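Local atomic coordinates of protein TASOR (Homo sapiens, PDB entry 6TL1), a protein that serves in the HUSH complex, which maintains epigenetic silencing by promoting recruitment of SETDB1 and MORC2 to H3K9me3-rich loci, this chain being the pseudo-PARP domain of TASOR. Residues M126-F132 and P201-F207; A2-P6 and V82-E87. All coordinates share one frame; numbering follows the deposited sequence.

From the N terminus, the chain first lays down strand 4-6, an outermost strand of the five-stranded antiparallel sheet, then passes through helix 12-22, strand 34-42, helix 45-60 and strand 71-77 before helix 82-88 comes back against Leu3 and Phe4; there contact 2 closes. Contact 1 opens only afterwards, at segment 126-132 of strand 126-134, and closes when 201-207 returns beside it after an excursion that includes strands of the second, mixed sheet. The two loops therefore follow in series, neither nested nor crossed. They meet in space: Val204 packs on Val82 and Cys86, and Phe132 on Ile85, so helix 82-88 joins the sheet's centre to its edge.

Contact 1: M126-F132 and P201-F207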
ATOM      1  N   MET A 126       9.316  10.024 -14.087  1.00 54.53           N
ATOM      2  CA  MET A 126       8.466  10.826 -13.226  1.00 50.53           C
ATOM      3  C   MET A 126       7.234  10.009 -12.861  1.00 53.42           C
ATOM      4  O   MET A 126       6.715   9.255 -13.689  1.00 52.78           O
ATOM      5  CB  MET A 126       8.079  12.125 -13.937  1.00 55.90           C
ATOM      6  CG  MET A 126       6.908  12.859 -13.329  1.00 66.47           C
ATOM      7  SD  MET A 126       6.781  14.584 -13.886  1.00 78.92           S
ATOM      8  CE  MET A 126       8.362  14.939 -14.568  1.00 75.16           C
ATOM      9  N   GLY A 127       6.749  10.186 -11.633  1.00 49.37           N
ATOM     10  CA  GLY A 127       5.637   9.380 -11.165  1.00 49.92           C
ATOM     11  C   GLY A 127       4.924  10.022  -9.997  1.00 48.76           C
ATOM     12  O   GLY A 127       5.404  10.984  -9.387  1.00 45.87           O
ATOM     13  N   ASP A 128       3.760   9.453  -9.692  1.00 42.46           N
ATOM     14  CA  ASP A 128       2.943   9.831  -8.550  1.00 42.97           C
ATOM     15  C   ASP A 128       2.786   8.619  -7.651  1.00 39.07           C
ATOM     16  O   ASP A 128       2.440   7.536  -8.130  1.00 40.94           O
ATOM     17  CB  ASP A 128       1.556  10.307  -9.004  1.00 52.04           C
ATOM     18  CG  ASP A 128       1.615  11.567  -9.831  1.00 64.70           C
ATOM     19  OD1 ASP A 128       2.309  12.521  -9.418  1.00 67.76           O
ATOM     20  OD2 ASP A 128       0.976  11.594 -10.908  1.00 69.07           O
ATOM     21  N   VAL A 129       3.033   8.790  -6.356  1.00 38.08           N
ATOM     22  CA  VAL A 129       2.920   7.699  -5.395  1.00 39.56           C
ATOM     23  C   VAL A 129       1.878   8.095  -4.357  1.00 39.11           C
ATOM     24  O   VAL A 129       1.999   9.154  -3.725  1.00 39.64           O
ATOM     25  CB  VAL A 129       4.267   7.380  -4.729  1.00 41.14           C
ATOM     26  CG1 VAL A 129       4.111   6.252  -3.734  1.00 39.96           C
ATOM     27  CG2 VAL A 129       5.308   7.028  -5.788  1.00 42.60           C
ATOM     28  N   VAL A 130       0.848   7.260  -4.204  1.00 40.90           N
ATOM     29  CA  VAL A 130      -0.138   7.411  -3.136  1.00 39.37           C
ATOM     30  C   VAL A 130       0.354   6.647  -1.918  1.00 36.06           C
ATOM     31  O   VAL A 130       0.801   5.498  -2.023  1.00 35.03           O
ATOM     32  CB  VAL A 130      -1.534   6.930  -3.574  1.00 39.69           C
ATOM     33  CG1 VAL A 130      -2.556   7.046  -2.412  1.00 33.48           C
ATOM     34  CG2 VAL A 130      -2.054   7.791  -4.708  1.00 38.22           C
ATOM     35  N   ILE A 131       0.365   7.324  -0.779  1.00 35.53           N
ATOM     36  CA  ILE A 131       0.689   6.721   0.503  1.00 31.80           C
ATOM     37  C   ILE A 131      -0.625   6.403   1.200  1.00 34.87           C
ATOM     38  O   ILE A 131      -1.437   7.304   1.457  1.00 31.95           O
ATOM     39  CB  ILE A 131       1.556   7.651   1.364  1.00 30.61           C
ATOM     40  CG1 ILE A 131       2.902   7.941   0.673  1.00 34.45           C
ATOM     41  CG2 ILE A 131       1.706   7.086   2.780  1.00 30.44           C
ATOM     42  CD1 ILE A 131       3.789   8.916   1.443  1.00 32.67           C
ATOM     43  N   PHE A 132      -0.833   5.123   1.496  1.00 32.82           N
ATOM     44  CA  PHE A 132      -2.012   4.665   2.218  1.00 34.54           C
ATOM     45  C   PHE A 132      -1.658   4.406   3.666  1.00 35.65           C
ATOM     46  O   PHE A 132      -0.605   3.833   3.961  1.00 36.90           O
ATOM     47  CB  PHE A 132      -2.566   3.370   1.620  1.00 33.10           C
ATOM     48  CG  PHE A 132      -3.091   3.523   0.238  1.00 34.63           C
ATOM     49  CD1 PHE A 132      -2.263   3.346  -0.851  1.00 35.00           C
ATOM     50  CD2 PHE A 132      -4.424   3.857   0.027  1.00 36.86           C
ATOM     51  CE1 PHE A 132      -2.758   3.485  -2.139  1.00 39.84           C
ATOM     52  CE2 PHE A 132      -4.921   4.011  -1.249  1.00 35.25           C
ATOM     53  CZ  PHE A 132      -4.081   3.831  -2.340  1.00 35.64           C
ATOM     54  N   PRO A 201      -6.323   6.192   1.733  1.00 41.31           N
ATOM     55  CA  PRO A 201      -5.324   7.131   1.203  1.00 40.06           C
ATOM     56  C   PRO A 201      -5.023   8.242   2.202  1.00 42.69           C
ATOM     57  O   PRO A 201      -5.928   8.822   2.813  1.00 38.24           O
ATOM     58  CB  PRO A 201      -5.978   7.673  -0.069  1.00 41.92           C
ATOM     59  CG  PRO A 201      -7.429   7.511   0.162  1.00 46.09           C
ATOM     60  CD  PRO A 201      -7.592   6.263   0.992  1.00 46.18           C
ATOM     61  N   TYR A 202      -3.735   8.514   2.378  1.00 38.72           N
ATOM     62  CA  TYR A 202      -3.207   9.447   3.365  1.00 38.56           C
ATOM     63  C   TYR A 202      -2.429  10.602   2.752  1.00 36.00           C
ATOM     64  O   TYR A 202      -2.579  11.746   3.196  1.00 39.84           O
ATOM     65  CB  TYR A 202      -2.305   8.660   4.341  1.00 38.51           C
ATOM     66  CG  TYR A 202      -1.579   9.505   5.356  1.00 38.05           C
ATOM     67  CD1 TYR A 202      -2.221   9.925   6.517  1.00 41.61           C
ATOM     68  CD2 TYR A 202      -0.240   9.857   5.171  1.00 38.48           C
ATOM     69  CE1 TYR A 202      -1.564  10.700   7.452  1.00 48.49           C
ATOM     70  CE2 TYR A 202       0.420  10.637   6.098  1.00 38.96           C
ATOM     71  CZ  TYR A 202      -0.234  11.044   7.236  1.00 44.00           C
ATOM     72  OH  TYR A 202       0.432  11.815   8.168  1.00 48.39           O
ATOM     73  N   ALA A 203      -1.615  10.345   1.726  1.00 33.31           N
ATOM     74  CA  ALA A 203      -0.822  11.401   1.110  1.00 37.85           C
ATOM     75  C   ALA A 203      -0.481  11.000  -0.316  1.00 39.97           C
ATOM     76  O   ALA A 203      -0.522   9.823  -0.674  1.00 43.10           O
ATOM     77  CB  ALA A 203       0.465  11.678   1.905  1.00 32.84           C
ATOM     78  N   VAL A 204      -0.135  12.002  -1.123  1.00 37.80           N
ATOM     79  CA  VAL A 204       0.321  11.805  -2.496  1.00 35.81           C
ATOM     80  C   VAL A 204       1.586  12.626  -2.704  1.00 38.95           C
ATOM     81  O   VAL A 204       1.647  13.793  -2.299  1.00 41.12           O
ATOM     82  CB  VAL A 204      -0.749  12.209  -3.527  1.00 45.95           C
ATOM     83  CG1 VAL A 204      -0.318  11.800  -4.923  1.00 45.94           C
ATOM     84  CG2 VAL A 204      -2.097  11.580  -3.172  1.00 48.90           C
ATOM     85  N   VAL A 205       2.592  12.014  -3.322  1.00 35.15           N
ATOM     86  CA  VAL A 205       3.823  12.697  -3.688  1.00 37.03           C
ATOM     87  C   VAL A 205       4.085  12.450  -5.163  1.00 39.54           C
ATOM     88  O   VAL A 205       3.697  11.421  -5.726  1.00 46.98           O
ATOM     89  CB  VAL A 205       5.026  12.207  -2.862  1.00 38.65           C
ATOM     90  CG1 VAL A 205       4.847  12.546  -1.393  1.00 37.96           C
ATOM     91  CG2 VAL A 205       5.218  10.708  -3.069  1.00 39.87           C
ATOM     92  N   SER A 206       4.734  13.415  -5.793  1.00 39.13           N
ATOM     93  CA  SER A 206       5.259  13.266  -7.138  1.00 43.20           C
ATOM     94  C   SER A 206       6.777  13.181  -7.035  1.00 40.14           C
ATOM     95  O   SER A 206       7.390  13.916  -6.258  1.00 44.55           O
ATOM     96  CB  SER A 206       4.837  14.437  -8.023  1.00 48.53           C
ATOM     97  OG  SER A 206       3.450  14.379  -8.308  1.00 51.94           O
ATOM     98  N   PHE A 207       7.388  12.277  -7.794  1.00 42.73           N
ATOM     99  CA  PHE A 207       8.831  12.102  -7.737  1.00 43.52           C
ATOM    100  C   PHE A 207       9.443  12.207  -9.126  1.00 42.45           C
ATOM    101  O   PHE A 207       8.784  12.002 -10.146  1.00 43.51           O
ATOM    102  CB  PHE A 207       9.229  10.744  -7.117  1.00 41.18           C
ATOM    103  CG  PHE A 207       8.913   9.541  -7.988  1.00 43.87           C
ATOM    104  CD1 PHE A 207       9.764   9.153  -9.008  1.00 47.40           C
ATOM    105  CD2 PHE A 207       7.786   8.777  -7.747  1.00 44.00           C
ATOM    106  CE1 PHE A 207       9.474   8.050  -9.800  1.00 49.42           C
ATOM    107  CE2 PHE A 207       7.495   7.671  -8.525  1.00 47.29           C
ATOM    108  CZ  PHE A 207       8.341   7.308  -9.554  1.00 48.34           C
TER
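Phe207 lays its ring over Gly127 at one end of an antiparallel strand pair, 126-132 against 201-207, inside the five-stranded sheet of the pseudo-PARP domain. Chi1 of 70° sets Phe207 CG between its own backbone N and carbonyl carbon, which swings the ring across to the neighbouring strand. Gly127 CA then sits 4.0 Å from the Phe207 ring centroid in a CH-pi contact over the face, while Val129 CG2 meets the ring's edge, 3.6 Å from Phe207 CE2. On this side of the sheet Val129 CB also touches Val205 CG2, and Ile131 CB faces Ala203 CB; helix 12-22 covers Ile131 and Val205. The other side carries Val130 and Val204, whose CG2 methyls meet at 4.1 Å, and the Asp128-Ser206 pair. Ser206 OG lies only 2.4 Å from Asp128 OD1 as modelled, too short for the details of this hydrogen bond to be trusted; the hydroxyl also has a hydrogen bond with Arg38 NE.

Backbone bonds join the hydrogen-bonded pairs Gly127-Phe207 and Val129-Val205 in both directions. At the far end a classic beta bulge sets Tyr202 and Ala203 together opposite Ile131, shifting the register by one residue and bringing Phe132 beside Pro201. Val130 CG1, from the same strand, lies over one face of the Phe132 ring, toward its rim, and Phe132 CE2 reaches Pro201 CB at 4.0 Å. Opposite the bulge one carbonyl is gripped twice: Ile131 O accepts from Tyr202 N at 2.8 Å and from Ala203 N at 3.1 Å, both donors lying in the carbonyl plane.

Contact 2: A2-P6 and V82-E87; sequences ALFQP and VQTICE
This is a small, largely apolar surface contact in which Leu3 and Phe4, at the start of edge strand 4-6 of the five-stranded antiparallel sheet, meet Val82, Gln83, Cys86 and Glu87 of helix 82-88, packed across one side of that sheet in the pseudo-PARP domain. Phe4 points the far end of its ring at the helix. Phe4 CZ approaches Cys86 CB at 3.6 Å and Val82 CG1 at 3.9 Å. Cys86 SG lies at the edge of the Phe4 ring in a sulfur-aromatic contact, 4.9 Å from its centroid. The Gln83 amide arrives at another part of the rim: Gln83 OE1 lies in the ring plane, 3.4 Å from Phe4 CE2, with the two planes 74° apart. Val204 of the central strand touches Phe4, Val82 and Cys86 alike, joining this packing to the sheet.

Leu3 packs beside Phe4, on Cys86 and Glu87. Chi1 of 180° sends Leu3 CG away from its own backbone N and toward the helix, where Leu3 CD1 meets Cys86 O and Leu3 CD2 lies 3.7 Å from Glu87 CB; the leucine and glutamate side chains cross at about a right angle. A bend at chi2 turns Gln83 along the helix surface, where Gln83 NE2 donates a 2.7 Å hydrogen bond to the anti side of Glu87 OE2, 34° out of the carboxylate plane.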
ATOM      1  N   ALA A   2     -12.084  19.905   0.968  1.00 62.11           N
ATOM      2  CA  ALA A   2     -10.863  19.925   0.171  1.00 59.53           C
ATOM      3  C   ALA A   2     -10.136  18.581   0.250  1.00 55.34           C
ATOM      4  O   ALA A   2      -9.508  18.261   1.260  1.00 54.72           O
ATOM      5  CB  ALA A   2      -9.944  21.053   0.631  1.00 62.95           C
ATOM      6  N   LEU A   3     -10.214  17.805  -0.832  1.00 50.83           N
ATOM      7  CA  LEU A   3      -9.643  16.460  -0.820  1.00 50.29           C
ATOM      8  C   LEU A   3      -8.120  16.492  -0.699  1.00 46.75           C
ATOM      9  O   LEU A   3      -7.537  15.701   0.047  1.00 43.36           O
ATOM     10  CB  LEU A   3     -10.089  15.700  -2.071  1.00 50.17           C
ATOM     11  CG  LEU A   3      -9.569  14.260  -2.229  1.00 51.50           C
ATOM     12  CD1 LEU A   3      -9.952  13.415  -1.036  1.00 50.02           C
ATOM     13  CD2 LEU A   3     -10.132  13.641  -3.502  1.00 52.53           C
ATOM     14  N   PHE A   4      -7.457  17.412  -1.391  1.00 48.35           N
ATOM     15  CA  PHE A   4      -6.001  17.489  -1.375  1.00 46.53           C
ATOM     16  C   PHE A   4      -5.545  18.755  -0.673  1.00 49.09           C
ATOM     17  O   PHE A   4      -6.043  19.850  -0.962  1.00 45.73           O
ATOM     18  CB  PHE A   4      -5.426  17.443  -2.794  1.00 47.49           C
ATOM     19  CG  PHE A   4      -5.714  16.160  -3.509  1.00 45.25           C
ATOM     20  CD1 PHE A   4      -5.017  15.013  -3.183  1.00 42.85           C
ATOM     21  CD2 PHE A   4      -6.700  16.098  -4.483  1.00 47.52           C
ATOM     22  CE1 PHE A   4      -5.283  13.822  -3.826  1.00 46.48           C
ATOM     23  CE2 PHE A   4      -6.970  14.907  -5.132  1.00 46.10           C
ATOM     24  CZ  PHE A   4      -6.263  13.768  -4.802  1.00 43.28           C
ATOM     25  N   GLN A   5      -4.572  18.616   0.221  1.00 49.14           N
ATOM     26  CA  GLN A   5      -3.988  19.810   0.815  1.00 51.20           C
ATOM     27  C   GLN A   5      -2.543  19.907   0.377  1.00 48.45           C
ATOM     28  O   GLN A   5      -1.696  19.109   0.851  1.00 42.29           O
ATOM     29  CB  GLN A   5      -4.112  19.779   2.338  1.00 48.78           C
ATOM     30  CG  GLN A   5      -3.164  20.747   3.051  1.00 51.33           C
ATOM     31  CD  GLN A   5      -2.881  20.336   4.480  1.00 54.38           C
ATOM     32  OE1 GLN A   5      -3.393  19.323   4.966  1.00 53.92           O
ATOM     33  NE2 GLN A   5      -2.098  21.146   5.177  1.00 50.71           N
ATOM     34  N   PRO A   6      -2.177  20.801  -0.526  1.00 50.59           N
ATOM     35  CA  PRO A   6      -0.787  20.937  -0.946  1.00 50.15           C
ATOM     36  C   PRO A   6       0.093  21.373   0.221  1.00 47.83           C
ATOM     37  O   PRO A   6      -0.318  22.190   1.048  1.00 42.53           O
ATOM     38  CB  PRO A   6      -0.826  21.994  -2.047  1.00 54.54           C
ATOM     39  CG  PRO A   6      -2.259  21.992  -2.528  1.00 57.27           C
ATOM     40  CD  PRO A   6      -3.078  21.680  -1.313  1.00 54.88           C
ATOM     41  N   VAL A  82      -4.613   9.490  -9.640  1.00 61.22           N
ATOM     42  CA  VAL A  82      -4.554   9.899  -8.237  1.00 54.95           C
ATOM     43  C   VAL A  82      -5.923  10.356  -7.766  1.00 53.00           C
ATOM     44  O   VAL A  82      -6.363  10.029  -6.656  1.00 52.32           O
ATOM     45  CB  VAL A  82      -3.510  11.015  -8.042  1.00 54.42           C
ATOM     46  CG1 VAL A  82      -3.644  11.618  -6.643  1.00 54.38           C
ATOM     47  CG2 VAL A  82      -2.109  10.492  -8.258  1.00 50.94           C
ATOM     48  N   GLN A  83      -6.611  11.124  -8.606  1.00 54.30           N
ATOM     49  CA  GLN A  83      -7.915  11.676  -8.247  1.00 60.33           C
ATOM     50  C   GLN A  83      -8.902  10.586  -7.859  1.00 56.88           C
ATOM     51  O   GLN A  83      -9.521  10.655  -6.792  1.00 55.76           O
ATOM     52  CB  GLN A  83      -8.462  12.496  -9.413  1.00 65.49           C
ATOM     53  CG  GLN A  83      -9.916  12.977  -9.243  1.00 70.27           C
ATOM     54  CD  GLN A  83     -10.120  13.841  -8.017  1.00 73.76           C
ATOM     55  OE1 GLN A  83      -9.258  14.641  -7.661  1.00 76.67           O
ATOM     56  NE2 GLN A  83     -11.274  13.692  -7.369  1.00 75.12           N
ATOM     57  N   THR A  84      -9.038   9.556  -8.698  1.00 60.62           N
ATOM     58  CA  THR A  84     -10.069   8.544  -8.472  1.00 62.14           C
ATOM     59  C   THR A  84      -9.789   7.696  -7.238  1.00 59.47           C
ATOM     60  O   THR A  84     -10.709   7.413  -6.460  1.00 58.67           O
ATOM     61  CB  THR A  84     -10.197   7.652  -9.700  1.00 67.45           C
ATOM     62  OG1 THR A  84     -10.458   8.469 -10.848  1.00 72.14           O
ATOM     63  CG2 THR A  84     -11.338   6.670  -9.518  1.00 70.32           C
ATOM     64  N   ILE A  85      -8.534   7.287  -7.031  1.00 55.19           N
ATOM     65  CA  ILE A  85      -8.219   6.481  -5.852  1.00 51.37           C
ATOM     66  C   ILE A  85      -8.377   7.300  -4.574  1.00 49.50           C
ATOM     67  O   ILE A  85      -8.885   6.798  -3.565  1.00 45.68           O
ATOM     68  CB  ILE A  85      -6.813   5.851  -5.959  1.00 51.75           C
ATOM     69  CG1 ILE A  85      -6.782   4.730  -6.997  1.00 57.70           C
ATOM     70  CG2 ILE A  85      -6.371   5.293  -4.620  1.00 46.27           C
ATOM     71  CD1 ILE A  85      -6.415   5.157  -8.389  1.00 64.69           C
ATOM     72  N   CYS A  86      -7.938   8.563  -4.573  1.00 43.21           N
ATOM     73  CA  CYS A  86      -8.065   9.332  -3.339  1.00 43.94           C
ATOM     74  C   CYS A  86      -9.518   9.696  -3.053  1.00 48.19           C
ATOM     75  O   CYS A  86      -9.913   9.818  -1.887  1.00 46.59           O
ATOM     76  CB  CYS A  86      -7.185  10.577  -3.404  1.00 49.93           C
ATOM     77  SG  CYS A  86      -5.418  10.159  -3.440  1.00 50.63           S
ATOM     78  N   GLU A  87     -10.336   9.841  -4.086  1.00 50.28           N
ATOM     79  CA  GLU A  87     -11.717  10.216  -3.837  1.00 52.60           C
ATOM     80  C   GLU A  87     -12.594   8.996  -3.588  1.00 52.26           C
ATOM     81  O   GLU A  87     -13.449   9.032  -2.700  1.00 51.49           O
ATOM     82  CB  GLU A  87     -12.259  11.042  -5.001  1.00 59.43           C
ATOM     83  CG  GLU A  87     -13.771  11.064  -5.075  1.00 70.88           C
ATOM     84  CD  GLU A  87     -14.296  11.785  -6.301  1.00 78.61           C
ATOM     85  OE1 GLU A  87     -15.525  11.952  -6.391  1.00 82.45           O
ATOM     86  OE2 GLU A  87     -13.481  12.126  -7.180  1.00 80.12           O
TER